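PDB 5UZ8: cadherin-23 from Mus musculus, which probably serves as a calcium-dependent adhesion protein of inner-ear mechanotransduction, built from extracellular cadherin repeats joined by calcium-binding linkers. Local coordinates for residues V74-R87 with A98-N112. Residues are numbered along the deposited sequence; the frame is centred on the assembly and turned at random.
With CA (calcium ion), chain J; CA (calcium ion), chain K; CA (calcium ion), chain I.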
ATOM      1  N   VAL A  74      21.657  -5.837 -24.124  1.00 15.72           N
ATOM      2  CA  VAL A  74      20.318  -5.508 -24.618  1.00 15.91           C
ATOM      3  C   VAL A  74      19.302  -5.591 -23.475  1.00 15.05           C
ATOM      4  O   VAL A  74      19.446  -6.407 -22.554  1.00 14.89           O
ATOM      5  CB  VAL A  74      19.928  -6.432 -25.789  1.00 15.92           C
ATOM      6  CG1 VAL A  74      19.597  -7.845 -25.331  1.00 15.70           C
ATOM      7  CG2 VAL A  74      18.792  -5.841 -26.599  1.00 16.42           C
ATOM      8  N   ASP A  75      18.319  -4.718 -23.557  1.00 15.51           N
ATOM      9  CA  ASP A  75      17.242  -4.583 -22.595  1.00 15.63           C
ATOM     10  C   ASP A  75      15.910  -4.891 -23.308  1.00 15.56           C
ATOM     11  O   ASP A  75      15.509  -4.168 -24.216  1.00 16.12           O
ATOM     12  CB  ASP A  75      17.242  -3.140 -22.090  1.00 16.47           C
ATOM     13  CG  ASP A  75      16.169  -2.869 -21.024  1.00 17.53           C
ATOM     14  OD1 ASP A  75      15.434  -3.790 -20.602  1.00 16.82           O
ATOM     15  OD2 ASP A  75      16.058  -1.707 -20.617  1.00 18.36           O
ATOM     16  N   TYR A  76      15.217  -5.944 -22.874  1.00 15.22           N
ATOM     17  CA  TYR A  76      13.936  -6.321 -23.455  1.00 15.19           C
ATOM     18  C   TYR A  76      12.946  -5.172 -23.345  1.00 16.43           C
ATOM     19  O   TYR A  76      12.118  -4.999 -24.211  1.00 17.17           O
ATOM     20  CB  TYR A  76      13.346  -7.575 -22.775  1.00 15.02           C
ATOM     21  CG  TYR A  76      12.063  -8.032 -23.415  1.00 15.42           C
ATOM     22  CD1 TYR A  76      12.074  -8.842 -24.579  1.00 15.32           C
ATOM     23  CD2 TYR A  76      10.832  -7.643 -22.904  1.00 16.31           C
ATOM     24  CE1 TYR A  76      10.900  -9.246 -25.164  1.00 16.04           C
ATOM     25  CE2 TYR A  76       9.666  -8.062 -23.489  1.00 16.89           C
ATOM     26  CZ  TYR A  76       9.704  -8.839 -24.614  1.00 16.90           C
ATOM     27  OH  TYR A  76       8.533  -9.233 -25.185  1.00 18.06           O
ATOM     28  N   GLU A  77      13.043  -4.388 -22.278  1.00 16.43           N
ATOM     29  CA  GLU A  77      12.148  -3.263 -22.126  1.00 17.89           C
ATOM     30  C   GLU A  77      12.381  -2.146 -23.168  1.00 18.99           C
ATOM     31  O   GLU A  77      11.530  -1.279 -23.291  1.00 20.10           O
ATOM     32  CB  GLU A  77      12.161  -2.734 -20.685  1.00 18.30           C
ATOM     33  CG  GLU A  77      11.382  -3.595 -19.704  1.00 18.28           C
ATOM     34  CD  GLU A  77      11.928  -5.010 -19.488  1.00 17.36           C
ATOM     35  OE1 GLU A  77      11.156  -5.929 -19.751  1.00 16.83           O
ATOM     36  OE2 GLU A  77      13.085  -5.230 -19.026  1.00 16.35           O
ATOM     37  N   GLU A  78      13.493  -2.218 -23.933  1.00 18.94           N
ATOM     38  CA  GLU A  78      13.788  -1.274 -25.030  0.50 19.66           C
ATOM     39  C   GLU A  78      13.756  -1.932 -26.407  1.00 18.76           C
ATOM     40  O   GLU A  78      13.367  -1.297 -27.381  1.00 18.92           O
ATOM     41  CB  GLU A  78      15.175  -0.652 -24.831  0.50 20.36           C
ATOM     42  CG  GLU A  78      15.291   0.213 -23.590  0.50 21.92           C
ATOM     43  CD  GLU A  78      14.321   1.378 -23.605  0.50 23.92           C
ATOM     44  OE1 GLU A  78      13.888   1.789 -24.705  0.50 26.21           O
ATOM     45  OE2 GLU A  78      13.974   1.884 -22.522  0.50 26.02           O
ATOM     46  N   VAL A  79      14.187  -3.189 -26.485  1.00 17.61           N
ATOM     47  CA  VAL A  79      14.398  -3.882 -27.759  1.00 17.27           C
ATOM     48  C   VAL A  79      13.867  -5.313 -27.700  1.00 16.60           C
ATOM     49  O   VAL A  79      14.260  -6.069 -26.829  1.00 15.54           O
ATOM     50  CB  VAL A  79      15.907  -3.950 -28.056  1.00 16.86           C
ATOM     51  CG1 VAL A  79      16.210  -4.773 -29.305  1.00 17.02           C
ATOM     52  CG2 VAL A  79      16.503  -2.543 -28.124  1.00 17.48           C
ATOM     53  N   HIS A  80      13.002  -5.672 -28.651  1.00 17.01           N
ATOM     54  CA  HIS A  80      12.499  -7.055 -28.759  1.00 17.40           C
ATOM     55  C   HIS A  80      13.238  -7.918 -29.779  1.00 17.38           C
ATOM     56  O   HIS A  80      13.233  -9.139 -29.651  1.00 18.42           O
ATOM     57  CB  HIS A  80      10.984  -7.067 -29.032  1.00 18.23           C
ATOM     58  CG  HIS A  80      10.149  -6.563 -27.890  1.00 18.90           C
ATOM     59  ND1 HIS A  80       8.790  -6.355 -27.998  1.00 20.05           N
ATOM     60  CD2 HIS A  80      10.483  -6.237 -26.619  1.00 18.78           C
ATOM     61  CE1 HIS A  80       8.324  -5.916 -26.838  1.00 21.10           C
ATOM     62  NE2 HIS A  80       9.335  -5.811 -25.991  1.00 20.02           N
ATOM     63  N   TRP A  81      13.853  -7.304 -30.795  1.00 18.09           N
ATOM     64  CA  TRP A  81      14.545  -8.030 -31.854  1.00 18.37           C
ATOM     65  C   TRP A  81      15.866  -7.335 -32.203  1.00 17.90           C
ATOM     66  O   TRP A  81      15.905  -6.123 -32.346  1.00 17.32           O
ATOM     67  CB  TRP A  81      13.649  -8.103 -33.108  1.00 19.92           C
ATOM     68  CG  TRP A  81      12.472  -9.005 -32.886  1.00 21.48           C
ATOM     69  CD1 TRP A  81      11.269  -8.652 -32.411  1.00 22.92           C
ATOM     70  CD2 TRP A  81      12.432 -10.421 -33.097  1.00 21.97           C
ATOM     71  NE1 TRP A  81      10.438  -9.770 -32.299  1.00 23.64           N
ATOM     72  CE2 TRP A  81      11.144 -10.868 -32.718  1.00 23.37           C
ATOM     73  CE3 TRP A  81      13.355 -11.359 -33.594  1.00 22.21           C
ATOM     74  CZ2 TRP A  81      10.759 -12.202 -32.808  1.00 23.75           C
ATOM     75  CZ3 TRP A  81      12.968 -12.707 -33.683  1.00 22.62           C
ATOM     76  CH2 TRP A  81      11.687 -13.109 -33.292  1.00 23.72           C
ATOM     77  N   LEU A  82      16.944  -8.099 -32.293  1.00 17.36           N
ATOM     78  CA  LEU A  82      18.193  -7.596 -32.870  1.00 17.83           C
ATOM     79  C   LEU A  82      18.327  -8.242 -34.245  1.00 18.63           C
ATOM     80  O   LEU A  82      18.622  -9.436 -34.337  1.00 18.05           O
ATOM     81  CB  LEU A  82      19.395  -7.956 -32.014  1.00 18.07           C
ATOM     82  CG  LEU A  82      19.424  -7.307 -30.634  1.00 18.15           C
ATOM     83  CD1 LEU A  82      20.557  -7.857 -29.783  1.00 18.13           C
ATOM     84  CD2 LEU A  82      19.472  -5.797 -30.769  1.00 19.45           C
ATOM     85  N   ASN A  83      18.106  -7.453 -35.295  1.00 19.06           N
ATOM     86  CA  ASN A  83      18.196  -7.958 -36.661  1.00 19.35           C
ATOM     87  C   ASN A  83      19.437  -7.391 -37.352  1.00 18.83           C
ATOM     88  O   ASN A  83      19.857  -6.246 -37.103  1.00 18.86           O
ATOM     89  CB  ASN A  83      16.913  -7.621 -37.435  1.00 21.01           C
ATOM     90  CG  ASN A  83      15.666  -8.134 -36.735  1.00 21.61           C
ATOM     91  OD1 ASN A  83      15.712  -9.144 -36.021  1.00 23.15           O
ATOM     92  ND2 ASN A  83      14.567  -7.420 -36.875  1.00 23.42           N
ATOM     93  N   PHE A  84      20.026  -8.203 -38.230  1.00 17.76           N
ATOM     94  CA  PHE A  84      21.166  -7.791 -39.004  1.00 17.63           C
ATOM     95  C   PHE A  84      21.376  -8.767 -40.154  1.00 17.78           C
ATOM     96  O   PHE A  84      20.664  -9.767 -40.282  1.00 17.41           O
ATOM     97  CB  PHE A  84      22.435  -7.658 -38.137  1.00 17.06           C
ATOM     98  CG  PHE A  84      22.783  -8.883 -37.375  1.00 16.34           C
ATOM     99  CD1 PHE A  84      22.146  -9.168 -36.160  1.00 15.59           C
ATOM    100  CD2 PHE A  84      23.736  -9.774 -37.853  1.00 16.52           C
ATOM    101  CE1 PHE A  84      22.488 -10.286 -35.435  1.00 15.24           C
ATOM    102  CE2 PHE A  84      24.067 -10.916 -37.126  1.00 16.08           C
ATOM    103  CZ  PHE A  84      23.442 -11.166 -35.916  1.00 15.17           C
ATOM    104  N   THR A  85      22.343  -8.436 -40.979  1.00 18.08           N
ATOM    105  CA  THR A  85      22.715  -9.229 -42.126  1.00 18.60           C
ATOM    106  C   THR A  85      24.139  -9.698 -41.934  1.00 18.52           C
ATOM    107  O   THR A  85      25.002  -8.907 -41.535  1.00 18.26           O
ATOM    108  CB  THR A  85      22.637  -8.355 -43.364  1.00 20.10           C
ATOM    109  OG1 THR A  85      21.278  -8.013 -43.603  1.00 20.42           O
ATOM    110  CG2 THR A  85      23.182  -9.043 -44.573  1.00 20.99           C
ATOM    111  N   VAL A  86      24.396 -10.965 -42.253  1.00 18.28           N
ATOM    112  CA  VAL A  86      25.752 -11.483 -42.319  1.00 18.44           C
ATOM    113  C   VAL A  86      26.145 -11.587 -43.782  1.00 19.87           C
ATOM    114  O   VAL A  86      25.376 -12.116 -44.587  1.00 19.93           O
ATOM    115  CB  VAL A  86      25.862 -12.879 -41.688  1.00 18.01           C
ATOM    116  CG1 VAL A  86      27.295 -13.370 -41.805  1.00 18.97           C
ATOM    117  CG2 VAL A  86      25.453 -12.873 -40.219  1.00 17.10           C
ATOM    118  N   ARG A  87      27.303 -11.027 -44.131  1.00 21.07           N
ATOM    119  CA  ARG A  87      27.884 -11.151 -45.468  1.00 22.83           C
ATOM    120  C   ARG A  87      29.075 -12.075 -45.372  1.00 23.30           C
ATOM    121  O   ARG A  87      29.951 -11.840 -44.553  1.00 23.46           O
ATOM    122  CB  ARG A  87      28.337  -9.787 -45.995  1.00 24.41           C
ATOM    123  CG  ARG A  87      28.903  -9.780 -47.401  1.00 26.58           C
ATOM    124  CD  ARG A  87      29.301  -8.375 -47.838  1.00 28.58           C
ATOM    125  NE  ARG A  87      29.993  -8.354 -49.133  1.00 31.08           N
ATOM    126  CZ  ARG A  87      29.395  -8.345 -50.330  1.00 32.72           C
ATOM    127  NH1 ARG A  87      28.064  -8.375 -50.445  1.00 32.57           N
ATOM    128  NH2 ARG A  87      30.135  -8.328 -51.441  1.00 34.75           N
ATOM    129  N   ALA A  98      27.821 -13.865 -50.419  1.00 28.81           N
ATOM    130  CA  ALA A  98      26.422 -14.081 -50.159  1.00 27.31           C
ATOM    131  C   ALA A  98      26.072 -13.344 -48.878  1.00 25.22           C
ATOM    132  O   ALA A  98      26.947 -13.067 -48.067  1.00 23.89           O
ATOM    133  CB  ALA A  98      26.143 -15.557 -49.978  1.00 26.87           C
ATOM    134  N   GLU A  99      24.784 -13.041 -48.734  1.00 24.35           N
ATOM    135  CA  GLU A  99      24.258 -12.346 -47.587  1.00 23.19           C
ATOM    136  C   GLU A  99      23.007 -13.031 -47.096  1.00 21.94           C
ATOM    137  O   GLU A  99      22.269 -13.612 -47.871  1.00 22.26           O
ATOM    138  CB  GLU A  99      23.938 -10.912 -47.959  1.00 24.52           C
ATOM    139  CG  GLU A  99      25.192 -10.072 -48.108  1.00 26.13           C
ATOM    140  CD  GLU A  99      24.917  -8.619 -48.410  1.00 27.74           C
ATOM    141  OE1 GLU A  99      23.758  -8.166 -48.264  1.00 28.13           O
ATOM    142  OE2 GLU A  99      25.886  -7.930 -48.773  1.00 29.84           O
ATOM    143  N   ILE A 100      22.778 -12.966 -45.798  1.00 20.17           N
ATOM    144  CA  ILE A 100      21.616 -13.600 -45.224  1.00 19.60           C
ATOM    145  C   ILE A 100      21.148 -12.824 -43.993  1.00 18.65           C
ATOM    146  O   ILE A 100      21.977 -12.270 -43.270  1.00 17.90           O
ATOM    147  CB  ILE A 100      21.934 -15.062 -44.874  1.00 18.97           C
ATOM    148  CG1 ILE A 100      20.662 -15.823 -44.497  1.00 18.95           C
ATOM    149  CG2 ILE A 100      22.998 -15.176 -43.795  1.00 18.14           C
ATOM    150  CD1 ILE A 100      20.858 -17.317 -44.436  1.00 19.39           C
ATOM    151  N   PRO A 101      19.834 -12.807 -43.734  1.00 19.14           N
ATOM    152  CA  PRO A 101      19.368 -12.150 -42.521  1.00 18.17           C
ATOM    153  C   PRO A 101      19.498 -13.000 -41.284  1.00 17.03           C
ATOM    154  O   PRO A 101      19.378 -14.254 -41.338  1.00 16.76           O
ATOM    155  CB  PRO A 101      17.883 -11.848 -42.799  1.00 19.15           C
ATOM    156  CG  PRO A 101      17.594 -12.322 -44.164  1.00 20.53           C
ATOM    157  CD  PRO A 101      18.720 -13.161 -44.635  1.00 20.66           C
ATOM    158  N   VAL A 102      19.698 -12.305 -40.171  1.00 15.93           N
ATOM    159  CA  VAL A 102      19.657 -12.904 -38.845  1.00 15.56           C
ATOM    160  C   VAL A 102      18.625 -12.169 -38.006  1.00 15.56           C
ATOM    161  O   VAL A 102      18.550 -10.931 -38.033  1.00 15.19           O
ATOM    162  CB  VAL A 102      21.041 -12.902 -38.144  1.00 15.27           C
ATOM    163  CG1 VAL A 102      20.944 -13.544 -36.761  1.00 14.98           C
ATOM    164  CG2 VAL A 102      22.069 -13.668 -38.977  1.00 16.11           C
ATOM    165  N   TYR A 103      17.838 -12.946 -37.266  1.00 15.73           N
ATOM    166  CA  TYR A 103      16.800 -12.393 -36.385  1.00 16.16           C
ATOM    167  C   TYR A 103      17.027 -12.961 -34.969  1.00 15.81           C
ATOM    168  O   TYR A 103      16.733 -14.136 -34.718  1.00 15.44           O
ATOM    169  CB  TYR A 103      15.399 -12.747 -36.882  1.00 17.19           C
ATOM    170  CG  TYR A 103      15.089 -12.358 -38.324  1.00 18.25           C
ATOM    171  CD1 TYR A 103      14.833 -11.040 -38.680  1.00 19.59           C
ATOM    172  CD2 TYR A 103      15.026 -13.317 -39.325  1.00 19.11           C
ATOM    173  CE1 TYR A 103      14.539 -10.679 -39.991  1.00 20.75           C
ATOM    174  CE2 TYR A 103      14.762 -12.968 -40.640  1.00 20.07           C
ATOM    175  CZ  TYR A 103      14.515 -11.660 -40.970  1.00 20.99           C
ATOM    176  OH  TYR A 103      14.201 -11.349 -42.271  1.00 22.96           O
ATOM    177  N   LEU A 104      17.539 -12.129 -34.060  1.00 15.32           N
ATOM    178  CA  LEU A 104      17.717 -12.554 -32.685  1.00 15.34           C
ATOM    179  C   LEU A 104      16.522 -12.117 -31.852  1.00 15.59           C
ATOM    180  O   LEU A 104      16.210 -10.920 -31.758  1.00 15.28           O
ATOM    181  CB  LEU A 104      19.027 -12.022 -32.081  1.00 15.54           C
ATOM    182  CG  LEU A 104      20.302 -12.375 -32.814  1.00 16.06           C
ATOM    183  CD1 LEU A 104      21.484 -11.700 -32.106  1.00 16.40           C
ATOM    184  CD2 LEU A 104      20.490 -13.872 -32.927  1.00 16.48           C
ATOM    185  N   GLU A 105      15.859 -13.100 -31.262  1.00 15.54           N
ATOM    186  CA  GLU A 105      14.615 -12.911 -30.521  1.00 16.52           C
ATOM    187  C   GLU A 105      14.977 -12.655 -29.064  1.00 15.19           C
ATOM    188  O   GLU A 105      15.475 -13.540 -28.379  1.00 14.42           O
ATOM    189  CB  GLU A 105      13.766 -14.172 -30.641  1.00 18.32           C
ATOM    190  CG  GLU A 105      12.411 -14.162 -29.933  1.00 20.17           C
ATOM    191  CD  GLU A 105      11.585 -15.398 -30.270  1.00 22.68           C
ATOM    192  OE1 GLU A 105      12.111 -16.354 -30.871  1.00 24.23           O
ATOM    193  OE2 GLU A 105      10.399 -15.415 -29.961  1.00 25.69           O
ATOM    194  N   ILE A 106      14.769 -11.432 -28.604  1.00 14.97           N
ATOM    195  CA  ILE A 106      15.133 -11.098 -27.228  1.00 14.54           C
ATOM    196  C   ILE A 106      14.080 -11.677 -26.270  1.00 14.76           C
ATOM    197  O   ILE A 106      12.876 -11.586 -26.521  1.00 15.50           O
ATOM    198  CB  ILE A 106      15.339  -9.579 -27.044  1.00 14.83           C
ATOM    199  CG1 ILE A 106      16.321  -9.018 -28.078  1.00 15.15           C
ATOM    200  CG2 ILE A 106      15.860  -9.269 -25.657  1.00 14.79           C
ATOM    201  CD1 ILE A 106      17.600  -9.825 -28.187  1.00 15.01           C
ATOM    202  N   VAL A 107      14.544 -12.263 -25.167  1.00 14.55           N
ATOM    203  CA  VAL A 107      13.676 -12.943 -24.203  1.00 14.96           C
ATOM    204  C   VAL A 107      13.649 -12.114 -22.930  1.00 14.48           C
ATOM    205  O   VAL A 107      14.701 -11.745 -22.393  1.00 13.73           O
ATOM    206  CB  VAL A 107      14.221 -14.326 -23.883  1.00 15.32           C
ATOM    207  CG1 VAL A 107      13.377 -15.027 -22.826  1.00 16.73           C
ATOM    208  CG2 VAL A 107      14.278 -15.154 -25.159  1.00 16.01           C
ATOM    209  N   ASP A 108      12.442 -11.808 -22.471  1.00 14.44           N
ATOM    210  CA  ASP A 108      12.234 -11.049 -21.240  1.00 14.51           C
ATOM    211  C   ASP A 108      12.700 -11.877 -20.046  1.00 14.49           C
ATOM    212  O   ASP A 108      12.373 -13.074 -19.932  1.00 14.83           O
ATOM    213  CB  ASP A 108      10.729 -10.759 -21.121  1.00 15.32           C
ATOM    214  CG  ASP A 108      10.339  -9.925 -19.909  1.00 15.95           C
ATOM    215  OD1 ASP A 108      11.091  -8.996 -19.505  1.00 15.43           O
ATOM    216  OD2 ASP A 108       9.201 -10.160 -19.410  1.00 16.63           O
ATOM    217  N   ILE A 109      13.405 -11.233 -19.133  1.00 14.41           N
ATOM    218  CA  ILE A 109      13.650 -11.781 -17.786  1.00 14.87           C
ATOM    219  C   ILE A 109      12.964 -10.888 -16.751  1.00 15.11           C
ATOM    220  O   ILE A 109      12.617  -9.739 -17.032  1.00 14.95           O
ATOM    221  CB  ILE A 109      15.168 -11.950 -17.456  1.00 14.82           C
ATOM    222  CG1 ILE A 109      15.825 -10.612 -17.136  1.00 14.58           C
ATOM    223  CG2 ILE A 109      15.895 -12.691 -18.576  1.00 14.40           C
ATOM    224  CD1 ILE A 109      17.322 -10.670 -16.852  1.00 14.73           C
ATOM    225  N   ASN A 110      12.762 -11.413 -15.556  1.00 15.48           N
ATOM    226  CA  ASN A 110      12.062 -10.697 -14.527  1.00 16.39           C
ATOM    227  C   ASN A 110      13.018  -9.781 -13.773  1.00 16.53           C
ATOM    228  O   ASN A 110      13.378 -10.042 -12.613  1.00 17.17           O
ATOM    229  CB  ASN A 110      11.334 -11.655 -13.579  1.00 17.41           C
ATOM    230  CG  ASN A 110      10.394 -10.925 -12.640  1.00 18.25           C
ATOM    231  OD1 ASN A 110       9.944  -9.835 -12.955  1.00 17.80           O
ATOM    232  ND2 ASN A 110      10.091 -11.518 -11.500  1.00 19.02           N
ATOM    233  N   ASP A 111      13.392  -8.686 -14.437  1.00 14.16           N
ATOM    234  CA  ASP A 111      14.365  -7.735 -13.889  1.00 15.44           C
ATOM    235  C   ASP A 111      13.765  -6.400 -13.413  1.00 15.17           C
ATOM    236  O   ASP A 111      14.519  -5.490 -13.041  1.00 16.42           O
ATOM    237  CB  ASP A 111      15.559  -7.527 -14.851  1.00 16.29           C
ATOM    238  CG  ASP A 111      15.170  -6.989 -16.233  1.00 15.96           C
ATOM    239  OD1 ASP A 111      13.993  -7.057 -16.663  1.00 15.80           O
ATOM    240  OD2 ASP A 111      16.098  -6.563 -16.968  1.00 16.64           O
ATOM    241  N   ASN A 112      12.445  -6.282 -13.400  1.00 14.04           N
ATOM    242  CA  ASN A 112      11.792  -5.099 -12.850  1.00 14.53           C
ATOM    243  C   ASN A 112      10.858  -5.483 -11.697  1.00 14.44           C
ATOM    244  O   ASN A 112      10.078  -6.436 -11.812  1.00 13.87           O
ATOM    245  CB  ASN A 112      11.015  -4.344 -13.921  1.00 13.68           C
ATOM    246  CG  ASN A 112      11.946  -3.672 -14.924  1.00 14.53           C
ATOM    247  OD1 ASN A 112      12.390  -2.544 -14.695  1.00 15.06           O
ATOM    248  ND2 ASN A 112      12.314  -4.403 -15.983  1.00 14.24           N
TER
HETATM  249 CA    CA J2609      12.379  -7.621 -18.299  1.00 14.33          CA
HETATM  250 CA    CA K2610      15.332  -5.147 -18.685  1.00 18.18          CA
HETATM  251 CA    CA I2608       8.590  -7.891 -12.786  1.00 13.06          CA
HETATM  252  O   HOH W   1      11.297 -10.968 -28.660  1.00 18.63           O
HETATM  253  O   HOH W   2      14.852  -3.399 -17.176  1.00 17.11           O
HETATM  254  O   HOH W   3      17.630  -4.289 -18.609  1.00 17.44           O
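Leu82, Phe84 and Val86 pair antiparallel with Leu104, Val102 and Ile100 as strands 81-87 and 98-107 run side by side, their axes 154° apart in direction. Each of these hydrogen-bonded pairs is closed by two backbone bonds, and one more, from Ile106 N to His80 O at 3.0 Å, extends the ladder to the residue before strand 81-87. There water 1 donates to both His80 O and Ile106 O, bridging the two backbones.

On the face carrying Leu82, Phe84 and Val86, the Phe84 ring lies flat over Val102, whose CB sits 3.8 Å from the ring centroid, while Leu104 CD1 meets the ring edge. A chi1 of 55° sets CG between the backbone N and carbonyl carbon and lays the ring alongside Val102. Ile106 extends the apolar row, its CD1 touching Leu82 CD1 at 3.9 Å and Val74 beyond.

This pair is the hairpin of a cadherin repeat, a Greek-key beta sandwich; Leu29 and Ile30 of the opposing sheet pack on Leu104. On the other face, with Trp81, Asn83 and Arg87, the six-membered ring of Trp81 covers Glu105, whose CA makes a CH-pi contact, with ring and carboxylate planes only 16° apart. Farther along, Arg87 NH1 forms a 2.8 Å salt bridge to Glu99 OE2, meeting it on the anti side, tilted out of the carboxylate plane.

Beyond the strands, Asp108 CB lies over one face of the Tyr76 ring, 3.7 Å from its centroid, and His80 CD2 over the opposite face. Asp108, whose carboxylate also has a polar partner in Ser145, binds a calcium ion through OD1 at 2.2 Å, which Glu77 grips with both carboxylate oxygens. Glu77 OE2 also reaches a second calcium ion at 2.3 Å, and Asp111 likewise spans both, one oxygen to each. Ile109 O, Glu21 and, from the following repeat, Asp144 complete the first site; Asp75 OD1, Glu21 and two waters complete the second.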